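PDB 5ZNT: chitin deacetylase 1 from Bombyx mori, which hydrolyses the N-acetamido groups of N-acetyl-D-glucosamine residues in chitin, yielding chitosan and acetate as a zinc-dependent carbohydrate esterase of family 4. Local coordinates for residues A[13-27]-A[179-191]. Sequence-based numbering, arbitrary orientation.
Sequences CVLPDCFCSEDGTVI and PPLWPYTMYFRMP. Unlike the reference sequence in segment 179-191: Pro-180 (reference Arg), Trp-182 (reference Cys).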
ATOM      1  N   CYS A  13     -25.252   2.426   3.827  1.00 49.19           N
ATOM      2  CA  CYS A  13     -23.864   2.436   3.371  1.00 45.70           C
ATOM      3  C   CYS A  13     -23.896   2.519   1.848  1.00 44.06           C
ATOM      4  O   CYS A  13     -24.012   1.493   1.172  1.00 46.87           O
ATOM      5  CB  CYS A  13     -23.124   1.212   3.859  1.00 41.28           C
ATOM      6  SG  CYS A  13     -21.360   1.187   3.389  1.00 38.36           S
ATOM      7  N   VAL A  14     -23.804   3.739   1.310  1.00 41.34           N
ATOM      8  CA  VAL A  14     -23.985   3.989  -0.116  1.00 50.18           C
ATOM      9  C   VAL A  14     -22.745   4.661  -0.692  1.00 51.33           C
ATOM     10  O   VAL A  14     -22.133   5.530  -0.051  1.00 48.68           O
ATOM     11  CB  VAL A  14     -25.255   4.833  -0.390  1.00 54.73           C
ATOM     12  CG1 VAL A  14     -26.487   4.138   0.188  1.00 52.38           C
ATOM     13  CG2 VAL A  14     -25.125   6.255   0.179  1.00 46.64           C
ATOM     14  N   LEU A  15     -22.378   4.254  -1.910  1.00 49.98           N
ATOM     15  CA  LEU A  15     -21.252   4.856  -2.612  1.00 55.38           C
ATOM     16  C   LEU A  15     -21.514   6.345  -2.823  1.00 54.25           C
ATOM     17  O   LEU A  15     -22.667   6.763  -2.961  1.00 63.02           O
ATOM     18  CB  LEU A  15     -21.025   4.164  -3.961  1.00 43.32           C
ATOM     19  CG  LEU A  15     -20.584   2.698  -3.897  1.00 49.62           C
ATOM     20  CD1 LEU A  15     -20.432   2.088  -5.296  1.00 44.30           C
ATOM     21  CD2 LEU A  15     -19.283   2.571  -3.095  1.00 37.21           C
ATOM     22  N   PRO A  16     -20.465   7.175  -2.866  1.00 57.13           N
ATOM     23  CA  PRO A  16     -19.047   6.814  -2.797  1.00 54.61           C
ATOM     24  C   PRO A  16     -18.436   6.903  -1.402  1.00 52.53           C
ATOM     25  O   PRO A  16     -17.237   6.658  -1.240  1.00 43.86           O
ATOM     26  CB  PRO A  16     -18.407   7.856  -3.703  1.00 52.57           C
ATOM     27  CG  PRO A  16     -19.205   9.088  -3.374  1.00 61.63           C
ATOM     28  CD  PRO A  16     -20.632   8.600  -3.208  1.00 56.57           C
ATOM     29  N   ASP A  17     -19.237   7.288  -0.411  1.00 51.42           N
ATOM     30  CA  ASP A  17     -18.683   7.480   0.923  1.00 48.77           C
ATOM     31  C   ASP A  17     -18.440   6.159   1.635  1.00 40.07           C
ATOM     32  O   ASP A  17     -17.570   6.074   2.512  1.00 42.23           O
ATOM     33  CB  ASP A  17     -19.623   8.351   1.757  1.00 57.10           C
ATOM     34  CG  ASP A  17     -19.918   9.672   1.096  1.00 66.69           C
ATOM     35  OD1 ASP A  17     -19.078  10.127   0.283  1.00 66.64           O
ATOM     36  OD2 ASP A  17     -20.984  10.257   1.389  1.00 80.29           O
ATOM     37  N   CYS A  18     -19.191   5.127   1.275  1.00 42.86           N
ATOM     38  CA  CYS A  18     -19.261   3.943   2.109  1.00 41.13           C
ATOM     39  C   CYS A  18     -19.470   2.739   1.210  1.00 41.49           C
ATOM     40  O   CYS A  18     -20.285   2.775   0.280  1.00 40.25           O
ATOM     41  CB  CYS A  18     -20.388   4.075   3.152  1.00 40.14           C
ATOM     42  SG  CYS A  18     -20.501   2.755   4.397  1.00 40.39           S
ATOM     43  N   PHE A  19     -18.721   1.677   1.484  1.00 34.69           N
ATOM     44  CA  PHE A  19     -18.940   0.425   0.791  1.00 35.63           C
ATOM     45  C   PHE A  19     -18.764  -0.730   1.762  1.00 38.33           C
ATOM     46  O   PHE A  19     -17.756  -0.812   2.470  1.00 35.70           O
ATOM     47  CB  PHE A  19     -18.002   0.250  -0.414  1.00 31.49           C
ATOM     48  CG  PHE A  19     -18.205  -1.053  -1.107  1.00 34.87           C
ATOM     49  CD1 PHE A  19     -19.402  -1.315  -1.768  1.00 35.74           C
ATOM     50  CD2 PHE A  19     -17.249  -2.044  -1.044  1.00 31.78           C
ATOM     51  CE1 PHE A  19     -19.614  -2.528  -2.381  1.00 36.97           C
ATOM     52  CE2 PHE A  19     -17.459  -3.267  -1.666  1.00 35.72           C
ATOM     53  CZ  PHE A  19     -18.644  -3.509  -2.326  1.00 34.19           C
ATOM     54  N   CYS A  20     -19.762  -1.611   1.799  1.00 37.61           N
ATOM     55  CA  CYS A  20     -19.701  -2.824   2.595  1.00 33.27           C
ATOM     56  C   CYS A  20     -20.609  -3.865   1.958  1.00 37.78           C
ATOM     57  O   CYS A  20     -21.527  -3.544   1.201  1.00 37.94           O
ATOM     58  CB  CYS A  20     -20.110  -2.584   4.058  1.00 32.25           C
ATOM     59  SG  CYS A  20     -21.862  -2.159   4.341  1.00 40.51           S
ATOM     60  N   SER A  21     -20.324  -5.123   2.266  1.00 33.19           N
ATOM     61  CA  SER A  21     -21.243  -6.224   2.028  1.00 40.36           C
ATOM     62  C   SER A  21     -21.180  -7.137   3.241  1.00 38.63           C
ATOM     63  O   SER A  21     -20.317  -6.984   4.115  1.00 35.04           O
ATOM     64  CB  SER A  21     -20.906  -6.974   0.736  1.00 34.73           C
ATOM     65  OG  SER A  21     -19.756  -7.776   0.907  1.00 31.43           O
ATOM     66  N   GLU A  22     -22.101  -8.104   3.300  1.00 44.46           N
ATOM     67  CA  GLU A  22     -22.221  -8.899   4.520  1.00 46.70           C
ATOM     68  C   GLU A  22     -20.958  -9.721   4.776  1.00 40.23           C
ATOM     69  O   GLU A  22     -20.520  -9.854   5.925  1.00 42.87           O
ATOM     70  CB  GLU A  22     -23.460  -9.796   4.457  1.00 52.84           C
ATOM     71  CG  GLU A  22     -23.570 -10.775   5.624  1.00 64.24           C
ATOM     72  CD  GLU A  22     -24.600 -11.882   5.394  1.00 74.48           C
ATOM     73  OE1 GLU A  22     -24.984 -12.105   4.223  1.00 72.20           O
ATOM     74  OE2 GLU A  22     -25.005 -12.541   6.384  1.00 59.52           O
ATOM     75  N   ASP A  23     -20.339 -10.251   3.720  1.00 35.43           N
ATOM     76  CA  ASP A  23     -19.093 -10.996   3.875  1.00 40.20           C
ATOM     77  C   ASP A  23     -17.901 -10.363   3.153  1.00 33.22           C
ATOM     78  O   ASP A  23     -16.836 -10.987   3.076  1.00 29.41           O
ATOM     79  CB  ASP A  23     -19.277 -12.440   3.401  1.00 42.70           C
ATOM     80  CG  ASP A  23     -19.645 -12.535   1.934  1.00 43.44           C
ATOM     81  OD1 ASP A  23     -19.721 -11.493   1.243  1.00 38.68           O
ATOM     82  OD2 ASP A  23     -19.884 -13.670   1.474  1.00 54.74           O
ATOM     83  N   GLY A  24     -18.044  -9.153   2.624  1.00 36.27           N
ATOM     84  CA  GLY A  24     -16.910  -8.523   1.979  1.00 29.36           C
ATOM     85  C   GLY A  24     -16.560  -9.054   0.605  1.00 36.42           C
ATOM     86  O   GLY A  24     -15.506  -8.681   0.083  1.00 28.67           O
ATOM     87  N   THR A  25     -17.406  -9.911  -0.008  1.00 28.64           N
ATOM     88  CA  THR A  25     -17.103 -10.483  -1.319  1.00 26.33           C
ATOM     89  C   THR A  25     -17.884  -9.871  -2.472  1.00 27.28           C
ATOM     90  O   THR A  25     -17.569 -10.168  -3.630  1.00 28.72           O
ATOM     91  CB  THR A  25     -17.348 -12.002  -1.334  1.00 33.48           C
ATOM     92  OG1 THR A  25     -18.733 -12.272  -1.073  1.00 31.78           O
ATOM     93  CG2 THR A  25     -16.489 -12.701  -0.300  1.00 31.54           C
ATOM     94  N   VAL A  26     -18.865  -9.023  -2.204  1.00 31.50           N
ATOM     95  CA  VAL A  26     -19.707  -8.459  -3.255  1.00 33.95           C
ATOM     96  C   VAL A  26     -18.956  -7.363  -4.001  1.00 34.13           C
ATOM     97  O   VAL A  26     -18.234  -6.555  -3.402  1.00 31.62           O
ATOM     98  CB  VAL A  26     -21.022  -7.931  -2.654  1.00 35.40           C
ATOM     99  CG1 VAL A  26     -21.881  -7.238  -3.724  1.00 38.03           C
ATOM    100  CG2 VAL A  26     -21.776  -9.068  -1.951  1.00 32.32           C
ATOM    101  N   ILE A  27     -19.135  -7.327  -5.316  1.00 26.64           N
ATOM    102  CA  ILE A  27     -18.499  -6.343  -6.184  1.00 27.75           C
ATOM    103  C   ILE A  27     -19.207  -5.000  -6.048  1.00 37.28           C
ATOM    104  O   ILE A  27     -20.447  -4.953  -6.024  1.00 36.48           O
ATOM    105  CB  ILE A  27     -18.493  -6.846  -7.636  1.00 28.75           C
ATOM    106  CG1 ILE A  27     -17.741  -8.168  -7.728  1.00 32.42           C
ATOM    107  CG2 ILE A  27     -17.928  -5.804  -8.575  1.00 28.25           C
ATOM    108  CD1 ILE A  27     -17.843  -8.842  -9.114  1.00 30.82           C
ATOM    109  N   PRO A 179     -14.411 -16.678  -2.238  1.00 29.62           N
ATOM    110  CA  PRO A 179     -13.538 -15.706  -2.906  1.00 25.61           C
ATOM    111  C   PRO A 179     -12.803 -14.773  -1.920  1.00 29.53           C
ATOM    112  O   PRO A 179     -13.184 -14.718  -0.744  1.00 24.19           O
ATOM    113  CB  PRO A 179     -14.513 -14.925  -3.792  1.00 28.54           C
ATOM    114  CG  PRO A 179     -15.815 -14.982  -3.060  1.00 30.17           C
ATOM    115  CD  PRO A 179     -15.835 -16.307  -2.322  1.00 31.18           C
ATOM    116  N   PRO A 180     -11.757 -14.090  -2.389  1.00 28.10           N
ATOM    117  CA  PRO A 180     -11.103 -13.061  -1.557  1.00 23.38           C
ATOM    118  C   PRO A 180     -12.011 -11.853  -1.388  1.00 28.18           C
ATOM    119  O   PRO A 180     -13.091 -11.761  -1.982  1.00 26.19           O
ATOM    120  CB  PRO A 180      -9.837 -12.711  -2.347  1.00 23.26           C
ATOM    121  CG  PRO A 180     -10.217 -13.012  -3.789  1.00 24.91           C
ATOM    122  CD  PRO A 180     -11.109 -14.240  -3.706  1.00 25.47           C
ATOM    123  N   LEU A 181     -11.558 -10.895  -0.571  1.00 23.39           N
ATOM    124  CA  LEU A 181     -12.409  -9.790  -0.138  1.00 20.91           C
ATOM    125  C   LEU A 181     -12.080  -8.510  -0.898  1.00 23.88           C
ATOM    126  O   LEU A 181     -10.915  -8.239  -1.208  1.00 22.40           O
ATOM    127  CB  LEU A 181     -12.267  -9.553   1.373  1.00 22.87           C
ATOM    128  CG  LEU A 181     -13.141 -10.393   2.318  1.00 32.37           C
ATOM    129  CD1 LEU A 181     -12.922 -11.880   2.107  1.00 32.16           C
ATOM    130  CD2 LEU A 181     -12.890 -10.029   3.783  1.00 30.45           C
ATOM    131  N   TRP A 182     -13.122  -7.732  -1.212  1.00 19.06           N
ATOM    132  CA  TRP A 182     -12.998  -6.372  -1.711  1.00 24.75           C
ATOM    133  C   TRP A 182     -12.674  -5.430  -0.547  1.00 25.49           C
ATOM    134  O   TRP A 182     -12.997  -5.734   0.609  1.00 22.34           O
ATOM    135  CB  TRP A 182     -14.302  -5.930  -2.391  1.00 23.34           C
ATOM    136  CG  TRP A 182     -14.405  -6.428  -3.802  1.00 25.05           C
ATOM    137  CD1 TRP A 182     -14.763  -7.693  -4.215  1.00 27.93           C
ATOM    138  CD2 TRP A 182     -14.103  -5.685  -4.992  1.00 21.28           C
ATOM    139  NE1 TRP A 182     -14.712  -7.767  -5.596  1.00 23.43           N
ATOM    140  CE2 TRP A 182     -14.321  -6.547  -6.091  1.00 21.25           C
ATOM    141  CE3 TRP A 182     -13.704  -4.359  -5.234  1.00 21.33           C
ATOM    142  CZ2 TRP A 182     -14.118  -6.140  -7.408  1.00 23.91           C
ATOM    143  CZ3 TRP A 182     -13.498  -3.958  -6.548  1.00 22.78           C
ATOM    144  CH2 TRP A 182     -13.715  -4.845  -7.618  1.00 23.48           C
ATOM    145  N   PRO A 183     -12.046  -4.282  -0.821  1.00 25.90           N
ATOM    146  CA  PRO A 183     -11.890  -3.262   0.231  1.00 21.11           C
ATOM    147  C   PRO A 183     -13.238  -2.939   0.856  1.00 27.63           C
ATOM    148  O   PRO A 183     -14.294  -3.159   0.253  1.00 28.72           O
ATOM    149  CB  PRO A 183     -11.322  -2.044  -0.513  1.00 19.08           C
ATOM    150  CG  PRO A 183     -10.611  -2.630  -1.703  1.00 24.26           C
ATOM    151  CD  PRO A 183     -11.410  -3.878  -2.093  1.00 21.46           C
ATOM    152  N   TYR A 184     -13.193  -2.409   2.076  1.00 21.94           N
ATOM    153  CA  TYR A 184     -14.409  -2.036   2.780  1.00 25.81           C
ATOM    154  C   TYR A 184     -14.113  -0.804   3.624  1.00 27.88           C
ATOM    155  O   TYR A 184     -12.955  -0.517   3.941  1.00 25.44           O
ATOM    156  CB  TYR A 184     -14.941  -3.210   3.627  1.00 22.38           C
ATOM    157  CG  TYR A 184     -13.936  -3.786   4.596  1.00 24.40           C
ATOM    158  CD1 TYR A 184     -13.765  -3.228   5.863  1.00 22.75           C
ATOM    159  CD2 TYR A 184     -13.167  -4.895   4.254  1.00 24.99           C
ATOM    160  CE1 TYR A 184     -12.843  -3.740   6.753  1.00 22.86           C
ATOM    161  CE2 TYR A 184     -12.230  -5.412   5.133  1.00 23.49           C
ATOM    162  CZ  TYR A 184     -12.076  -4.828   6.378  1.00 24.41           C
ATOM    163  OH  TYR A 184     -11.163  -5.335   7.262  1.00 25.34           O
ATOM    164  N   THR A 185     -15.155  -0.039   3.943  1.00 25.45           N
ATOM    165  CA  THR A 185     -14.976   1.059   4.884  1.00 28.40           C
ATOM    166  C   THR A 185     -15.229   0.562   6.304  1.00 32.38           C
ATOM    167  O   THR A 185     -15.852  -0.478   6.527  1.00 28.88           O
ATOM    168  CB  THR A 185     -15.893   2.247   4.566  1.00 37.91           C
ATOM    169  OG1 THR A 185     -17.258   1.882   4.770  1.00 45.25           O
ATOM    170  CG2 THR A 185     -15.713   2.696   3.129  1.00 41.14           C
ATOM    171  N   MET A 186     -14.696   1.295   7.272  1.00 28.04           N
ATOM    172  CA  MET A 186     -14.777   0.862   8.654  1.00 24.45           C
ATOM    173  C   MET A 186     -15.992   1.439   9.389  1.00 27.70           C
ATOM    174  O   MET A 186     -16.041   1.364  10.619  1.00 26.76           O
ATOM    175  CB  MET A 186     -13.489   1.229   9.404  1.00 29.16           C
ATOM    176  CG  MET A 186     -12.201   0.556   8.888  1.00 39.52           C
ATOM    177  SD  MET A 186     -12.161  -1.243   9.121  1.00 53.75           S
ATOM    178  CE  MET A 186     -13.031  -1.404  10.644  1.00 24.79           C
ATOM    179  N   TYR A 187     -16.965   2.011   8.670  1.00 23.64           N
ATOM    180  CA  TYR A 187     -18.178   2.485   9.339  1.00 28.67           C
ATOM    181  C   TYR A 187     -18.951   1.332   9.971  1.00 29.67           C
ATOM    182  O   TYR A 187     -19.653   1.521  10.971  1.00 32.32           O
ATOM    183  CB  TYR A 187     -19.097   3.197   8.354  1.00 30.29           C
ATOM    184  CG  TYR A 187     -18.648   4.537   7.826  1.00 38.47           C
ATOM    185  CD1 TYR A 187     -18.652   5.672   8.640  1.00 34.29           C
ATOM    186  CD2 TYR A 187     -18.278   4.683   6.487  1.00 42.79           C
ATOM    187  CE1 TYR A 187     -18.277   6.911   8.141  1.00 33.71           C
ATOM    188  CE2 TYR A 187     -17.898   5.918   5.981  1.00 43.47           C
ATOM    189  CZ  TYR A 187     -17.906   7.026   6.808  1.00 44.77           C
ATOM    190  OH  TYR A 187     -17.523   8.239   6.277  1.00 45.92           O
ATOM    191  N   PHE A 188     -18.847   0.147   9.385  1.00 28.61           N
ATOM    192  CA  PHE A 188     -19.561  -1.047   9.800  1.00 28.95           C
ATOM    193  C   PHE A 188     -18.548  -2.104  10.193  1.00 32.84           C
ATOM    194  O   PHE A 188     -17.362  -2.015   9.846  1.00 28.06           O
ATOM    195  CB  PHE A 188     -20.481  -1.548   8.679  1.00 29.51           C
ATOM    196  CG  PHE A 188     -21.588  -0.589   8.360  1.00 32.63           C
ATOM    197  CD1 PHE A 188     -21.412   0.406   7.416  1.00 34.23           C
ATOM    198  CD2 PHE A 188     -22.791  -0.645   9.052  1.00 37.33           C
ATOM    199  CE1 PHE A 188     -22.424   1.318   7.140  1.00 40.99           C
ATOM    200  CE2 PHE A 188     -23.812   0.265   8.779  1.00 45.53           C
ATOM    201  CZ  PHE A 188     -23.625   1.247   7.820  1.00 38.90           C
ATOM    202  N   ARG A 189     -19.032  -3.092  10.949  1.00 26.79           N
ATOM    203  CA  ARG A 189     -18.197  -4.182  11.431  1.00 29.86           C
ATOM    204  C   ARG A 189     -17.386  -4.802  10.299  1.00 28.60           C
ATOM    205  O   ARG A 189     -17.886  -4.981   9.186  1.00 27.90           O
ATOM    206  CB  ARG A 189     -19.079  -5.254  12.079  1.00 26.95           C
ATOM    207  CG  ARG A 189     -18.333  -6.271  12.887  1.00 25.16           C
ATOM    208  CD  ARG A 189     -19.325  -7.111  13.701  1.00 35.09           C
ATOM    209  NE  ARG A 189     -20.092  -8.014  12.849  1.00 35.19           N
ATOM    210  CZ  ARG A 189     -21.255  -8.574  13.194  1.00 32.01           C
ATOM    211  NH1 ARG A 189     -21.813  -8.310  14.366  1.00 27.38           N
ATOM    212  NH2 ARG A 189     -21.864  -9.388  12.356  1.00 29.93           N
ATOM    213  N   MET A 190     -16.131  -5.130  10.601  1.00 25.30           N
ATOM    214  CA  MET A 190     -15.282  -5.826   9.646  1.00 28.07           C
ATOM    215  C   MET A 190     -15.977  -7.095   9.167  1.00 31.65           C
ATOM    216  O   MET A 190     -16.567  -7.819   9.983  1.00 25.37           O
ATOM    217  CB  MET A 190     -13.946  -6.212  10.290  1.00 26.34           C
ATOM    218  CG  MET A 190     -13.058  -5.040  10.651  1.00 31.71           C
ATOM    219  SD  MET A 190     -11.720  -5.585  11.722  1.00 33.11           S
ATOM    220  CE  MET A 190     -11.055  -6.936  10.788  1.00 26.29           C
ATOM    221  N   PRO A 191     -15.896  -7.419   7.879  1.00 24.77           N
ATOM    222  CA  PRO A 191     -16.574  -8.617   7.372  1.00 27.63           C
ATOM    223  C   PRO A 191     -15.743  -9.882   7.509  1.00 32.55           C
ATOM    224  O   PRO A 191     -15.964 -10.836   6.758  1.00 34.71           O
ATOM    225  CB  PRO A 191     -16.797  -8.285   5.899  1.00 25.65           C
ATOM    226  CG  PRO A 191     -15.539  -7.460   5.558  1.00 27.38           C
ATOM    227  CD  PRO A 191     -15.264  -6.636   6.794  1.00 25.42           C
TER
HETATM  228  O   HOH W   1     -18.596 -12.455   6.861  1.00 44.26           O
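Pro-179 presents CG to the methyl of Thr-25, 3.6 Å from CG2, the two side chains crossing at about a right angle. The same rotamer (chi1 62°) that lays the methyl on Pro-179 puts OG1 beside Asp-23, whose OD1 accepts from the backbone N of Thr-25, an Asx turn, and from the hydroxyl as well (2.6 Å from OG1), both from the same face of the carboxylate. A valine here, lacking the hydroxyl, would probably leave Asp-23 OD1 with the backbone N alone of these two donors and the turn less firmly held. Beyond it, Leu-181 sets CG against Asp-23 O, and Trp-182 N donates to Gly-24 O (2.9 Å), nearly in line with the carbonyl. The indole of Trp-182, where the reference sequence has a cysteine, receives Ile-27 CA over one face of its five-membered ring in a CH-pi contact, while its NE1 donates to Asn-261 O. Pro-183 O lies at the edge of the Phe-19 ring, 3.4 Å from CD2. The second backbone link, from Thr-185 N to Phe-19 O, spans 3.1 Å and is almost straight at 170°. Farther along, the Cys-13–Cys-18 disulfide packs against the rings of Tyr-187 and Phe-188: Cys-18 SG approaches Tyr-187 obliquely and Phe-188 at its edge, 3.6 Å from CE1, whereas Cys-20 SG, bonded to Cys-8, meets Phe-188 obliquely. Pro-191 closes the contact, its CB 3.6 Å from Gly-24 N, and a water donates to Pro-191 O and, weakly, to Glu-22 O. The contact joins the disulfide-bearing loop ahead of strand 38-45 to the loop and short strand 184-185 of the CE4 deacetylase, away from the zinc site: strand 184-185 pairs antiparallel with strand 209-214, and helix 303-311 packs against Phe-19 and Pro-183 through Val-310 and Val-306.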